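Sortase (Streptomyces avermitilis, PDB 5GO5) is a class E housekeeping sortase, a cysteine transpeptidase that probably joins secreted proteins to the cell wall and works without calcium. Local coordinates at residues K109-V121 against W128-T140. Residues are numbered along the deposited sequence; the frame is centred on the assembly and turned at random.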
loop_
_atom_site.group_PDB
_atom_site.type_symbol
_atom_site.label_atom_id
_atom_site.label_comp_id
_atom_site.label_asym_id
_atom_site.label_seq_id
_atom_site.Cartn_x
_atom_site.Cartn_y
_atom_site.Cartn_z
ATOM N N LYS A 109 9.604 7.720 -3.530
ATOM C CA LYS A 109 10.089 8.996 -4.108
ATOM C C LYS A 109 9.043 9.760 -4.891
ATOM O O LYS A 109 8.907 10.972 -4.713
ATOM C CB LYS A 109 11.266 8.667 -5.049
ATOM C CG LYS A 109 11.857 9.853 -5.816
ATOM C CD LYS A 109 12.986 9.377 -6.715
ATOM N N ASP A 110 8.337 9.078 -5.777
ATOM C CA ASP A 110 7.376 9.702 -6.701
ATOM C C ASP A 110 5.915 9.615 -6.216
ATOM O O ASP A 110 4.991 9.761 -6.997
ATOM C CB ASP A 110 7.503 9.076 -8.089
ATOM C CG ASP A 110 8.825 9.439 -8.789
ATOM O OD1 ASP A 110 9.274 10.570 -8.644
ATOM O OD2 ASP A 110 9.423 8.574 -9.447
ATOM N N PHE A 111 5.731 9.493 -4.905
ATOM C CA PHE A 111 4.392 9.425 -4.290
ATOM C C PHE A 111 3.478 10.559 -4.723
ATOM O O PHE A 111 2.312 10.348 -4.985
ATOM C CB PHE A 111 4.565 9.402 -2.777
ATOM C CG PHE A 111 3.415 8.799 -2.028
ATOM C CD1 PHE A 111 2.296 9.539 -1.687
ATOM C CD2 PHE A 111 3.468 7.459 -1.643
ATOM C CE1 PHE A 111 1.270 8.978 -0.917
ATOM C CE2 PHE A 111 2.424 6.894 -0.897
ATOM C CZ PHE A 111 1.354 7.660 -0.499
ATOM N N PRO A 112 4.013 11.791 -4.848
ATOM C CA PRO A 112 3.119 12.858 -5.271
ATOM C C PRO A 112 2.473 12.705 -6.653
ATOM O O PRO A 112 1.444 13.350 -6.914
ATOM C CB PRO A 112 4.033 14.098 -5.228
ATOM C CG PRO A 112 5.049 13.790 -4.227
ATOM C CD PRO A 112 5.336 12.325 -4.457
ATOM N N LYS A 113 3.015 11.840 -7.504
ATOM C CA LYS A 113 2.455 11.543 -8.811
ATOM C C LYS A 113 1.247 10.626 -8.809
ATOM O O LYS A 113 0.558 10.472 -9.843
ATOM C CB LYS A 113 3.497 10.916 -9.704
ATOM C CG LYS A 113 4.657 11.830 -10.054
ATOM C CD LYS A 113 5.699 11.092 -10.875
ATOM C CE LYS A 113 5.137 10.415 -12.128
ATOM N N LEU A 114 0.981 9.978 -7.659
ATOM C CA LEU A 114 -0.190 9.126 -7.584
ATOM C C LEU A 114 -1.492 9.922 -7.743
ATOM O O LEU A 114 -1.583 11.056 -7.276
ATOM C CB LEU A 114 -0.216 8.346 -6.250
ATOM C CG LEU A 114 0.939 7.392 -6.014
ATOM C CD1 LEU A 114 0.972 6.914 -4.576
ATOM C CD2 LEU A 114 0.876 6.250 -7.026
ATOM N N ARG A 115 -2.457 9.334 -8.425
ATOM C CA ARG A 115 -3.704 9.998 -8.753
ATOM C C ARG A 115 -4.862 9.076 -8.475
ATOM O O ARG A 115 -4.755 7.834 -8.525
ATOM C CB ARG A 115 -3.762 10.351 -10.235
ATOM C CG ARG A 115 -2.597 11.127 -10.808
ATOM C CD ARG A 115 -2.728 11.119 -12.306
ATOM N NE ARG A 115 -1.619 11.792 -12.975
ATOM C CZ ARG A 115 -1.565 12.040 -14.287
ATOM N NH1 ARG A 115 -2.552 11.651 -15.116
ATOM N NH2 ARG A 115 -0.507 12.680 -14.781
ATOM N N HIS A 116 -6.039 9.673 -8.281
ATOM C CA HIS A 116 -7.260 8.865 -8.267
ATOM C C HIS A 116 -7.348 7.972 -9.497
ATOM O O HIS A 116 -7.099 8.424 -10.640
ATOM C CB HIS A 116 -8.514 9.752 -8.212
ATOM C CG HIS A 116 -8.580 10.642 -7.003
ATOM N ND1 HIS A 116 -9.656 11.475 -6.760
ATOM C CD2 HIS A 116 -7.718 10.831 -5.963
ATOM C CE1 HIS A 116 -9.441 12.164 -5.650
ATOM N NE2 HIS A 116 -8.270 11.804 -5.157
ATOM N N GLY A 117 -7.696 6.710 -9.281
ATOM C CA GLY A 117 -7.857 5.739 -10.336
ATOM C C GLY A 117 -6.603 4.948 -10.624
ATOM O O GLY A 117 -6.703 3.941 -11.293
ATOM N N ASP A 118 -5.457 5.396 -10.114
ATOM C CA ASP A 118 -4.208 4.634 -10.238
ATOM C C ASP A 118 -4.314 3.314 -9.467
ATOM O O ASP A 118 -4.878 3.272 -8.383
ATOM C CB ASP A 118 -3.036 5.426 -9.767
ATOM C CG ASP A 118 -2.568 6.471 -10.773
ATOM O OD1 ASP A 118 -3.012 6.474 -11.948
ATOM O OD2 ASP A 118 -1.731 7.270 -10.380
ATOM N N GLU A 119 -3.756 2.260 -10.055
ATOM C CA GLU A 119 -3.797 0.927 -9.518
ATOM C C GLU A 119 -2.574 0.652 -8.652
ATOM O O GLU A 119 -1.440 1.094 -8.949
ATOM C CB GLU A 119 -3.865 -0.095 -10.640
ATOM C CG GLU A 119 -5.120 0.036 -11.499
ATOM C CD GLU A 119 -4.815 -0.163 -12.993
ATOM O OE1 GLU A 119 -3.707 0.194 -13.490
ATOM O OE2 GLU A 119 -5.670 -0.725 -13.681
ATOM N N VAL A 120 -2.815 -0.107 -7.595
ATOM C CA VAL A 120 -1.793 -0.656 -6.706
ATOM C C VAL A 120 -2.022 -2.150 -6.673
ATOM O O VAL A 120 -3.086 -2.595 -6.288
ATOM C CB VAL A 120 -1.899 -0.042 -5.281
ATOM C CG1 VAL A 120 -0.884 -0.658 -4.356
ATOM C CG2 VAL A 120 -1.781 1.489 -5.323
ATOM N N VAL A 121 -1.043 -2.919 -7.153
ATOM C CA VAL A 121 -1.206 -4.319 -7.430
ATOM C C VAL A 121 -0.268 -5.120 -6.555
ATOM O O VAL A 121 0.918 -4.769 -6.480
ATOM C CB VAL A 121 -0.895 -4.641 -8.902
ATOM C CG1 VAL A 121 -1.088 -6.114 -9.199
ATOM C CG2 VAL A 121 -1.832 -3.827 -9.804
ATOM N N TRP A 128 -3.314 -12.354 -7.466
ATOM C CA TRP A 128 -3.073 -10.992 -7.786
ATOM C C TRP A 128 -4.242 -10.161 -7.299
ATOM O O TRP A 128 -5.366 -10.417 -7.681
ATOM C CB TRP A 128 -3.027 -10.777 -9.286
ATOM C CG TRP A 128 -1.754 -11.287 -9.949
ATOM C CD1 TRP A 128 -1.624 -12.389 -10.721
ATOM C CD2 TRP A 128 -0.476 -10.660 -9.905
ATOM N NE1 TRP A 128 -0.316 -12.505 -11.178
ATOM C CE2 TRP A 128 0.404 -11.442 -10.693
ATOM C CE3 TRP A 128 0.005 -9.506 -9.296
ATOM C CZ2 TRP A 128 1.734 -11.109 -10.861
ATOM C CZ3 TRP A 128 1.318 -9.162 -9.491
ATOM C CH2 TRP A 128 2.162 -9.965 -10.250
ATOM N N PHE A 129 -3.943 -9.132 -6.517
ATOM C CA PHE A 129 -4.938 -8.215 -5.967
ATOM C C PHE A 129 -4.734 -6.880 -6.627
ATOM O O PHE A 129 -3.635 -6.306 -6.528
ATOM C CB PHE A 129 -4.714 -8.070 -4.445
ATOM C CG PHE A 129 -4.854 -9.347 -3.670
ATOM C CD1 PHE A 129 -3.781 -10.232 -3.550
ATOM C CD2 PHE A 129 -6.081 -9.692 -3.089
ATOM C CE1 PHE A 129 -3.914 -11.424 -2.829
ATOM C CE2 PHE A 129 -6.212 -10.879 -2.348
ATOM C CZ PHE A 129 -5.130 -11.735 -2.231
ATOM N N THR A 130 -5.783 -6.323 -7.240
ATOM C CA THR A 130 -5.714 -4.997 -7.802
ATOM C C THR A 130 -6.551 -4.055 -6.979
ATOM O O THR A 130 -7.776 -4.205 -6.955
ATOM C CB THR A 130 -6.225 -4.951 -9.258
ATOM O OG1 THR A 130 -5.408 -5.817 -10.055
ATOM C CG2 THR A 130 -6.137 -3.580 -9.823
ATOM N N TYR A 131 -5.885 -3.090 -6.336
ATOM C CA TYR A 131 -6.542 -2.010 -5.649
ATOM C C TYR A 131 -6.558 -0.758 -6.512
ATOM O O TYR A 131 -5.651 -0.549 -7.329
ATOM C CB TYR A 131 -5.842 -1.714 -4.329
ATOM C CG TYR A 131 -5.972 -2.755 -3.255
ATOM C CD1 TYR A 131 -5.124 -3.861 -3.196
ATOM C CD2 TYR A 131 -6.960 -2.648 -2.244
ATOM C CE1 TYR A 131 -5.219 -4.808 -2.166
ATOM C CE2 TYR A 131 -7.047 -3.587 -1.220
ATOM C CZ TYR A 131 -6.189 -4.666 -1.182
ATOM O OH TYR A 131 -6.326 -5.548 -0.118
ATOM N N VAL A 132 -7.550 0.093 -6.313
ATOM C CA VAL A 132 -7.653 1.355 -7.062
ATOM C C VAL A 132 -7.730 2.533 -6.112
ATOM O O VAL A 132 -8.551 2.537 -5.218
ATOM C CB VAL A 132 -8.872 1.332 -7.973
ATOM C CG1 VAL A 132 -9.054 2.708 -8.651
ATOM C CG2 VAL A 132 -8.674 0.260 -9.021
ATOM N N ILE A 133 -6.875 3.513 -6.318
ATOM C CA ILE A 133 -6.805 4.700 -5.464
ATOM C C ILE A 133 -8.051 5.562 -5.566
ATOM O O ILE A 133 -8.485 5.924 -6.680
ATOM C CB ILE A 133 -5.543 5.530 -5.752
ATOM C CG1 ILE A 133 -4.304 4.735 -5.337
ATOM C CG2 ILE A 133 -5.602 6.865 -5.025
ATOM C CD1 ILE A 133 -2.978 5.385 -5.648
ATOM N N ASP A 134 -8.651 5.868 -4.419
ATOM C CA ASP A 134 -9.837 6.756 -4.399
ATOM C C ASP A 134 -9.552 8.141 -3.869
ATOM O O ASP A 134 -10.225 9.121 -4.266
ATOM C CB ASP A 134 -10.912 6.150 -3.556
ATOM C CG ASP A 134 -11.441 4.874 -4.122
ATOM O OD1 ASP A 134 -11.944 4.873 -5.258
ATOM O OD2 ASP A 134 -11.312 3.829 -3.456
ATOM N N THR A 135 -8.632 8.246 -2.923
ATOM C CA THR A 135 -8.379 9.495 -2.197
ATOM C C THR A 135 -6.895 9.711 -2.001
ATOM O O THR A 135 -6.160 8.776 -1.727
ATOM C CB THR A 135 -9.114 9.454 -0.854
ATOM O OG1 THR A 135 -10.473 9.159 -1.117
ATOM C CG2 THR A 135 -9.009 10.785 -0.108
ATOM N N GLY A 136 -6.467 10.968 -2.170
ATOM C CA GLY A 136 -5.103 11.393 -1.948
ATOM C C GLY A 136 -4.396 11.648 -3.273
ATOM O O GLY A 136 -5.029 11.504 -4.350
ATOM N N PRO A 137 -3.105 11.982 -3.233
ATOM C CA PRO A 137 -2.314 12.056 -2.018
ATOM C C PRO A 137 -2.735 13.167 -1.075
ATOM O O PRO A 137 -2.987 14.313 -1.518
ATOM C CB PRO A 137 -0.897 12.300 -2.516
ATOM C CG PRO A 137 -0.888 11.785 -3.872
ATOM C CD PRO A 137 -2.249 12.071 -4.416
ATOM N N TYR A 138 -2.797 12.824 0.203
ATOM C CA TYR A 138 -3.306 13.677 1.260
ATOM C C TYR A 138 -2.165 13.974 2.200
ATOM O O TYR A 138 -1.511 13.065 2.704
ATOM C CB TYR A 138 -4.488 13.004 1.960
ATOM C CG TYR A 138 -4.920 13.712 3.231
ATOM C CD1 TYR A 138 -5.608 14.930 3.190
ATOM C CD2 TYR A 138 -4.607 13.188 4.481
ATOM C CE1 TYR A 138 -5.974 15.591 4.369
ATOM C CE2 TYR A 138 -4.989 13.845 5.656
ATOM C CZ TYR A 138 -5.650 15.049 5.585
ATOM O OH TYR A 138 -6.005 15.666 6.786
ATOM N N LYS A 139 -1.943 15.269 2.469
ATOM C CA LYS A 139 -0.850 15.692 3.285
ATOM C C LYS A 139 -1.287 15.696 4.740
ATOM O O LYS A 139 -2.309 16.301 5.108
ATOM C CB LYS A 139 -0.381 17.083 2.830
ATOM C CG LYS A 139 0.916 17.561 3.427
ATOM C CD LYS A 139 1.320 18.931 2.842
ATOM C CE LYS A 139 2.017 18.813 1.499
ATOM N N THR A 140 -0.547 15.008 5.582
ATOM C CA THR A 140 -0.842 15.076 6.987
ATOM C C THR A 140 0.370 15.002 7.884
ATOM O O THR A 140 1.482 15.081 7.415
ATOM C CB THR A 140 -1.894 14.050 7.378
ATOM O OG1 THR A 140 -2.375 14.372 8.696
ATOM C CG2 THR A 140 -1.337 12.597 7.278
HETATM O O HOH W 1 -8.085 13.360 -2.906
#
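Val120 and Tyr131 form a hydrogen-bonded pair of an antiparallel beta hairpin in the sortase beta barrel, strands 119-121 and 128-134 running at 152° with axes 4.6 Å apart at their closest. The two residues exchange N-H...O bonds. Before Glu119, two more backbone bonds tie the type II turn Arg115-Asp118 to Ile133: Ile133 N reaches Asp118 O at 2.9 Å and Gly117 N reaches Ile133 O at 2.8 Å.

The Ile133 side chain lies against this turn. Its chi1 (-67°) sets CG1 beside the backbone N and an extended chi2 carries CD1 to 4.1 Å from both Leu114 CB and Val120 CG2, while CG2 rests near Arg115 O. The turn is braced by Arg115 N, which bonds Asp118 OD2 from above the carboxylate plane; that oxygen also meets Arg58 in a salt bridge. On the opposite face from Val120 and Tyr131, Val121 CG1 packs 3.6 Å from Trp128 CE3.

Past the classic bulge at Asp134 and Thr135, opposite Trp182, Pro137 follows a cis peptide and brings CD within 3.1 Å of Leu114 O. The His116 ring lies with one face over Asp134 O, 3.3 Å from its plane, and at its edge a water bridges His116 NE2 to Gly136 N.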